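Local coordinates for mRNA export factor (Human herpesvirus 1, PDB 4YXP), which regulates viral gene expression, mediating nuclear export of intronless viral mRNAs and inhibiting host splicing, and is seen here as its folded, homodimeric C-terminal domain, at residues B[156-168]-B[238-251]. Residues are numbered along the deposited sequence; the frame is centred on the assembly and turned at random.
Sequences RLRPFLQCYLKAR and ILDTHRQECSSRVC. With ZN (zinc ion), chain D.
Cys163 and His242 meet at the zinc ion of a CHC2-type zinc finger, a worked example of a metal joining distant parts of a chain: Cys163 comes from helix 146-167, while His242, Cys246 and Cys251 come from segment 238-251, Cys251 already in helix 249-259. His242 shows how such a ligand is aimed. Its CB rests against the rim of the Phe160 ring, 4.0 Å from CZ. With CG anti to the backbone N (chi1 168°), the imidazole reaches in toward helix 146-167, and His242 CG touches both Phe160 CE1 and Tyr164 CD1. On one branch CD2 approaches Phe160 CE1; on the other, His242 ND1 donates to Glu245 OE2 at 3.2 Å, nearly in the ring plane and onto the anti lone pair. His242 CE1 passes Tyr164 CA, which sits over the imidazole face. His242 NE2 binds the zinc ion at 2.1 Å. Held at both nitrogens, the ring is fixed in rotation; Glu245, a second-shell partner, would be expected to polarise it. Glu245 also lies over one face of the poorly ordered Arg168 guanidinium, a less certain salt bridge of charges alone. Tyr164 meets the His242 face in an offset edge-to-face pair and takes Ile238 CD1 over one face of its own ring, while its hydroxyl bonds to Asp187. Leu239 CD2 stands almost on the normal of the Phe160 ring, 3.5 Å from its centroid.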
loop_
_atom_site.group_PDB
_atom_site.type_symbol
_atom_site.label_atom_id
_atom_site.label_comp_id
_atom_site.label_asym_id
_atom_site.label_seq_id
_atom_site.Cartn_x
_atom_site.Cartn_y
_atom_site.Cartn_z
ATOM N N ARG B 156 2.339 -4.614 1.741
ATOM C CA ARG B 156 3.781 -4.825 1.774
ATOM C C ARG B 156 4.162 -6.258 2.162
ATOM O O ARG B 156 5.157 -6.788 1.666
ATOM C CB ARG B 156 4.423 -3.809 2.727
ATOM C CG ARG B 156 4.399 -2.388 2.157
ATOM C CD ARG B 156 4.647 -1.292 3.198
ATOM N NE ARG B 156 4.409 0.029 2.608
ATOM C CZ ARG B 156 5.330 0.762 1.982
ATOM N NH1 ARG B 156 6.584 0.330 1.875
ATOM N NH2 ARG B 156 4.999 1.945 1.470
ATOM N N LEU B 157 3.361 -6.898 3.011
ATOM C CA LEU B 157 3.733 -8.205 3.562
ATOM C C LEU B 157 3.039 -9.411 2.918
ATOM O O LEU B 157 3.368 -10.549 3.242
ATOM C CB LEU B 157 3.448 -8.230 5.069
ATOM C CG LEU B 157 4.326 -7.348 5.960
ATOM C CD1 LEU B 157 3.796 -7.354 7.385
ATOM C CD2 LEU B 157 5.780 -7.797 5.935
ATOM N N ARG B 158 2.096 -9.180 2.008
ATOM C CA ARG B 158 1.259 -10.274 1.506
ATOM C C ARG B 158 2.073 -11.443 0.922
ATOM O O ARG B 158 1.806 -12.600 1.257
ATOM C CB ARG B 158 0.260 -9.752 0.462
ATOM C CG ARG B 158 -0.704 -10.816 -0.060
ATOM C CD ARG B 158 -1.725 -10.231 -1.026
ATOM N NE ARG B 158 -2.494 -9.140 -0.432
ATOM C CZ ARG B 158 -3.612 -9.294 0.271
ATOM N NH1 ARG B 158 -4.115 -10.504 0.483
ATOM N NH2 ARG B 158 -4.233 -8.230 0.766
ATOM N N PRO B 159 3.065 -11.160 0.055
ATOM C CA PRO B 159 3.825 -12.291 -0.504
ATOM C C PRO B 159 4.646 -13.053 0.537
ATOM O O PRO B 159 4.771 -14.274 0.446
ATOM C CB PRO B 159 4.745 -11.622 -1.533
ATOM C CG PRO B 159 4.074 -10.334 -1.858
ATOM C CD PRO B 159 3.471 -9.888 -0.563
ATOM N N PHE B 160 5.208 -12.338 1.507
ATOM C CA PHE B 160 5.943 -12.976 2.594
ATOM C C PHE B 160 5.028 -13.865 3.424
ATOM O O PHE B 160 5.376 -15.003 3.756
ATOM C CB PHE B 160 6.595 -11.921 3.493
ATOM C CG PHE B 160 7.203 -12.488 4.745
ATOM C CD1 PHE B 160 8.357 -13.252 4.686
ATOM C CD2 PHE B 160 6.623 -12.253 5.982
ATOM C CE1 PHE B 160 8.922 -13.773 5.837
ATOM C CE2 PHE B 160 7.183 -12.771 7.137
ATOM C CZ PHE B 160 8.330 -13.533 7.065
ATOM N N LEU B 161 3.853 -13.343 3.759
ATOM C CA LEU B 161 2.947 -14.032 4.669
ATOM C C LEU B 161 2.288 -15.253 4.033
ATOM O O LEU B 161 1.855 -16.161 4.746
ATOM C CB LEU B 161 1.873 -13.068 5.172
ATOM C CG LEU B 161 2.386 -11.969 6.104
ATOM C CD1 LEU B 161 1.284 -10.976 6.401
ATOM C CD2 LEU B 161 2.935 -12.560 7.398
ATOM N N GLN B 162 2.205 -15.281 2.705
ATOM C CA GLN B 162 1.673 -16.452 2.021
ATOM C C GLN B 162 2.477 -17.684 2.428
ATOM O O GLN B 162 1.914 -18.730 2.750
ATOM C CB GLN B 162 1.705 -16.273 0.502
ATOM C CG GLN B 162 1.243 -17.510 -0.265
ATOM C CD GLN B 162 1.002 -17.237 -1.738
ATOM O OE1 GLN B 162 1.746 -16.490 -2.376
ATOM N NE2 GLN B 162 -0.048 -17.841 -2.285
ATOM N N CYS B 163 3.799 -17.547 2.424
ATOM C CA CYS B 163 4.683 -18.645 2.804
ATOM C C CYS B 163 4.755 -18.822 4.325
ATOM O O CYS B 163 4.682 -19.940 4.830
ATOM C CB CYS B 163 6.087 -18.412 2.244
ATOM S SG CYS B 163 7.221 -19.801 2.512
ATOM N N TYR B 164 4.895 -17.717 5.051
ATOM C CA TYR B 164 5.090 -17.775 6.501
ATOM C C TYR B 164 3.890 -18.376 7.237
ATOM O O TYR B 164 4.054 -19.231 8.109
ATOM C CB TYR B 164 5.378 -16.374 7.051
ATOM C CG TYR B 164 5.379 -16.290 8.566
ATOM C CD1 TYR B 164 6.525 -16.573 9.299
ATOM C CD2 TYR B 164 4.234 -15.921 9.258
ATOM C CE1 TYR B 164 6.526 -16.493 10.686
ATOM C CE2 TYR B 164 4.227 -15.837 10.639
ATOM C CZ TYR B 164 5.373 -16.122 11.346
ATOM O OH TYR B 164 5.363 -16.038 12.720
ATOM N N LEU B 165 2.686 -17.923 6.902
ATOM C CA LEU B 165 1.489 -18.403 7.583
ATOM C C LEU B 165 1.265 -19.887 7.315
ATOM O O LEU B 165 0.826 -20.628 8.195
ATOM C CB LEU B 165 0.265 -17.590 7.153
ATOM C CG LEU B 165 0.251 -16.135 7.638
ATOM C CD1 LEU B 165 -0.892 -15.362 7.005
ATOM C CD2 LEU B 165 0.155 -16.068 9.161
ATOM N N LYS B 166 1.580 -20.324 6.101
ATOM C CA LYS B 166 1.450 -21.732 5.748
ATOM C C LYS B 166 2.391 -22.606 6.578
ATOM O O LYS B 166 2.038 -23.722 6.961
ATOM C CB LYS B 166 1.728 -21.938 4.260
ATOM C CG LYS B 166 0.539 -22.481 3.481
ATOM C CD LYS B 166 0.942 -22.994 2.103
ATOM C CE LYS B 166 1.795 -24.257 2.199
ATOM N NZ LYS B 166 2.100 -24.837 0.864
ATOM N N ALA B 167 3.589 -22.098 6.852
ATOM C CA ALA B 167 4.573 -22.837 7.639
ATOM C C ALA B 167 4.123 -22.984 9.090
ATOM O O ALA B 167 4.445 -23.971 9.753
ATOM C CB ALA B 167 5.927 -22.146 7.578
ATOM N N ARG B 168 3.380 -21.998 9.578
ATOM C CA ARG B 168 2.917 -22.002 10.961
ATOM C C ARG B 168 1.579 -22.722 11.110
ATOM O O ARG B 168 1.046 -22.830 12.214
ATOM C CB ARG B 168 2.800 -20.569 11.482
ATOM C CG ARG B 168 4.107 -19.788 11.449
ATOM C CD ARG B 168 5.236 -20.581 12.084
ATOM N NE ARG B 168 6.423 -19.773 12.332
ATOM C CZ ARG B 168 7.506 -20.214 12.965
ATOM N NH1 ARG B 168 7.553 -21.461 13.418
ATOM N NH2 ARG B 168 8.544 -19.407 13.150
ATOM N N ILE B 238 10.271 -11.897 12.671
ATOM C CA ILE B 238 9.876 -13.053 11.871
ATOM C C ILE B 238 10.399 -12.907 10.443
ATOM O O ILE B 238 10.653 -13.904 9.772
ATOM C CB ILE B 238 8.345 -13.273 11.890
ATOM C CG1 ILE B 238 7.593 -12.107 11.242
ATOM C CG2 ILE B 238 7.867 -13.496 13.316
ATOM C CD1 ILE B 238 6.116 -12.394 11.024
ATOM N N LEU B 239 10.571 -11.670 9.985
ATOM C CA LEU B 239 11.189 -11.429 8.684
ATOM C C LEU B 239 12.634 -11.923 8.703
ATOM O O LEU B 239 13.186 -12.308 7.669
ATOM C CB LEU B 239 11.124 -9.943 8.317
ATOM C CG LEU B 239 9.768 -9.452 7.793
ATOM C CD1 LEU B 239 9.674 -7.933 7.803
ATOM C CD2 LEU B 239 9.522 -9.979 6.384
ATOM N N ASP B 240 13.238 -11.932 9.888
ATOM C CA ASP B 240 14.605 -12.420 10.047
ATOM C C ASP B 240 14.668 -13.941 10.183
ATOM O O ASP B 240 15.483 -14.595 9.526
ATOM C CB ASP B 240 15.260 -11.772 11.271
ATOM C CG ASP B 240 16.713 -12.197 11.451
ATOM O OD1 ASP B 240 17.465 -12.186 10.454
ATOM O OD2 ASP B 240 17.098 -12.543 12.589
ATOM N N THR B 241 13.803 -14.499 11.026
ATOM C CA THR B 241 13.939 -15.889 11.468
ATOM C C THR B 241 13.250 -16.932 10.581
ATOM O O THR B 241 13.587 -18.115 10.643
ATOM C CB THR B 241 13.380 -16.062 12.891
ATOM O OG1 THR B 241 11.985 -15.742 12.896
ATOM C CG2 THR B 241 14.116 -15.156 13.872
ATOM N N HIS B 242 12.282 -16.507 9.775
ATOM C CA HIS B 242 11.520 -17.442 8.950
ATOM C C HIS B 242 12.430 -18.214 7.989
ATOM O O HIS B 242 12.188 -19.389 7.703
ATOM C CB HIS B 242 10.433 -16.697 8.168
ATOM C CG HIS B 242 9.784 -17.518 7.096
ATOM N ND1 HIS B 242 9.027 -18.640 7.370
ATOM C CD2 HIS B 242 9.771 -17.379 5.749
ATOM C CE1 HIS B 242 8.586 -19.157 6.239
ATOM N NE2 HIS B 242 9.024 -18.413 5.238
ATOM N N ARG B 243 13.482 -17.559 7.511
ATOM C CA ARG B 243 14.395 -18.175 6.547
ATOM C C ARG B 243 15.096 -19.412 7.119
ATOM O O ARG B 243 15.639 -20.227 6.364
ATOM C CB ARG B 243 15.436 -17.153 6.076
ATOM C CG ARG B 243 16.380 -16.658 7.167
ATOM C CD ARG B 243 17.098 -15.382 6.744
ATOM N NE ARG B 243 16.187 -14.243 6.632
ATOM C CZ ARG B 243 16.482 -13.094 6.027
ATOM N NH1 ARG B 243 17.669 -12.912 5.463
ATOM N NH2 ARG B 243 15.585 -12.118 5.986
ATOM N N GLN B 244 15.079 -19.557 8.442
ATOM C CA GLN B 244 15.688 -20.716 9.093
ATOM C C GLN B 244 14.836 -21.977 8.928
ATOM O O GLN B 244 15.351 -23.093 8.984
ATOM C CB GLN B 244 15.909 -20.445 10.584
ATOM C CG GLN B 244 16.946 -19.376 10.887
ATOM C CD GLN B 244 17.152 -19.178 12.381
ATOM O OE1 GLN B 244 17.179 -20.143 13.152
ATOM N NE2 GLN B 244 17.294 -17.927 12.799
ATOM N N GLU B 245 13.533 -21.796 8.729
ATOM C CA GLU B 245 12.615 -22.924 8.585
ATOM C C GLU B 245 12.140 -23.090 7.142
ATOM O O GLU B 245 11.405 -24.027 6.835
ATOM C CB GLU B 245 11.405 -22.748 9.512
ATOM C CG GLU B 245 10.421 -21.671 9.070
ATOM C CD GLU B 245 9.300 -21.449 10.068
ATOM O OE1 GLU B 245 9.191 -22.245 11.026
ATOM O OE2 GLU B 245 8.533 -20.474 9.894
ATOM N N CYS B 246 12.566 -22.181 6.267
ATOM C CA CYS B 246 12.110 -22.154 4.877
ATOM C C CYS B 246 13.286 -22.301 3.911
ATOM O O CYS B 246 14.264 -21.564 4.003
ATOM C CB CYS B 246 11.356 -20.848 4.607
ATOM S SG CYS B 246 10.675 -20.686 2.952
ATOM N N SER B 247 13.185 -23.248 2.981
ATOM C CA SER B 247 14.292 -23.539 2.068
ATOM C C SER B 247 14.259 -22.692 0.792
ATOM O O SER B 247 15.174 -22.768 -0.035
ATOM C CB SER B 247 14.292 -25.026 1.695
ATOM O OG SER B 247 13.082 -25.398 1.056
ATOM N N SER B 248 13.217 -21.883 0.630
ATOM C CA SER B 248 13.041 -21.108 -0.598
ATOM C C SER B 248 13.988 -19.916 -0.700
ATOM O O SER B 248 14.006 -19.038 0.169
ATOM C CB SER B 248 11.601 -20.606 -0.711
ATOM O OG SER B 248 11.479 -19.696 -1.792
ATOM N N ARG B 249 14.751 -19.879 -1.787
ATOM C CA ARG B 249 15.627 -18.753 -2.088
ATOM C C ARG B 249 14.850 -17.453 -2.308
ATOM O O ARG B 249 15.222 -16.404 -1.777
ATOM C CB ARG B 249 16.465 -19.064 -3.328
ATOM C CG ARG B 249 17.511 -18.016 -3.664
ATOM C CD ARG B 249 18.317 -18.425 -4.890
ATOM N NE ARG B 249 17.494 -18.443 -6.098
ATOM C CZ ARG B 249 17.225 -17.372 -6.841
ATOM N NH1 ARG B 249 17.715 -16.183 -6.511
ATOM N NH2 ARG B 249 16.463 -17.491 -7.921
ATOM N N VAL B 250 13.779 -17.510 -3.095
ATOM C CA VAL B 250 13.046 -16.293 -3.441
ATOM C C VAL B 250 12.281 -15.746 -2.234
ATOM O O VAL B 250 12.085 -14.533 -2.122
ATOM C CB VAL B 250 12.093 -16.522 -4.640
ATOM C CG1 VAL B 250 12.891 -16.853 -5.896
ATOM C CG2 VAL B 250 11.077 -17.618 -4.345
ATOM N N CYS B 251 11.855 -16.620 -1.326
ATOM C CA CYS B 251 11.216 -16.152 -0.094
ATOM C C CYS B 251 12.221 -15.354 0.738
ATOM O O CYS B 251 11.890 -14.303 1.291
ATOM C CB CYS B 251 10.657 -17.322 0.730
ATOM S SG CYS B 251 9.771 -16.806 2.260
HETATM ZN ZN ZN D . 9.174 -18.912 3.251
#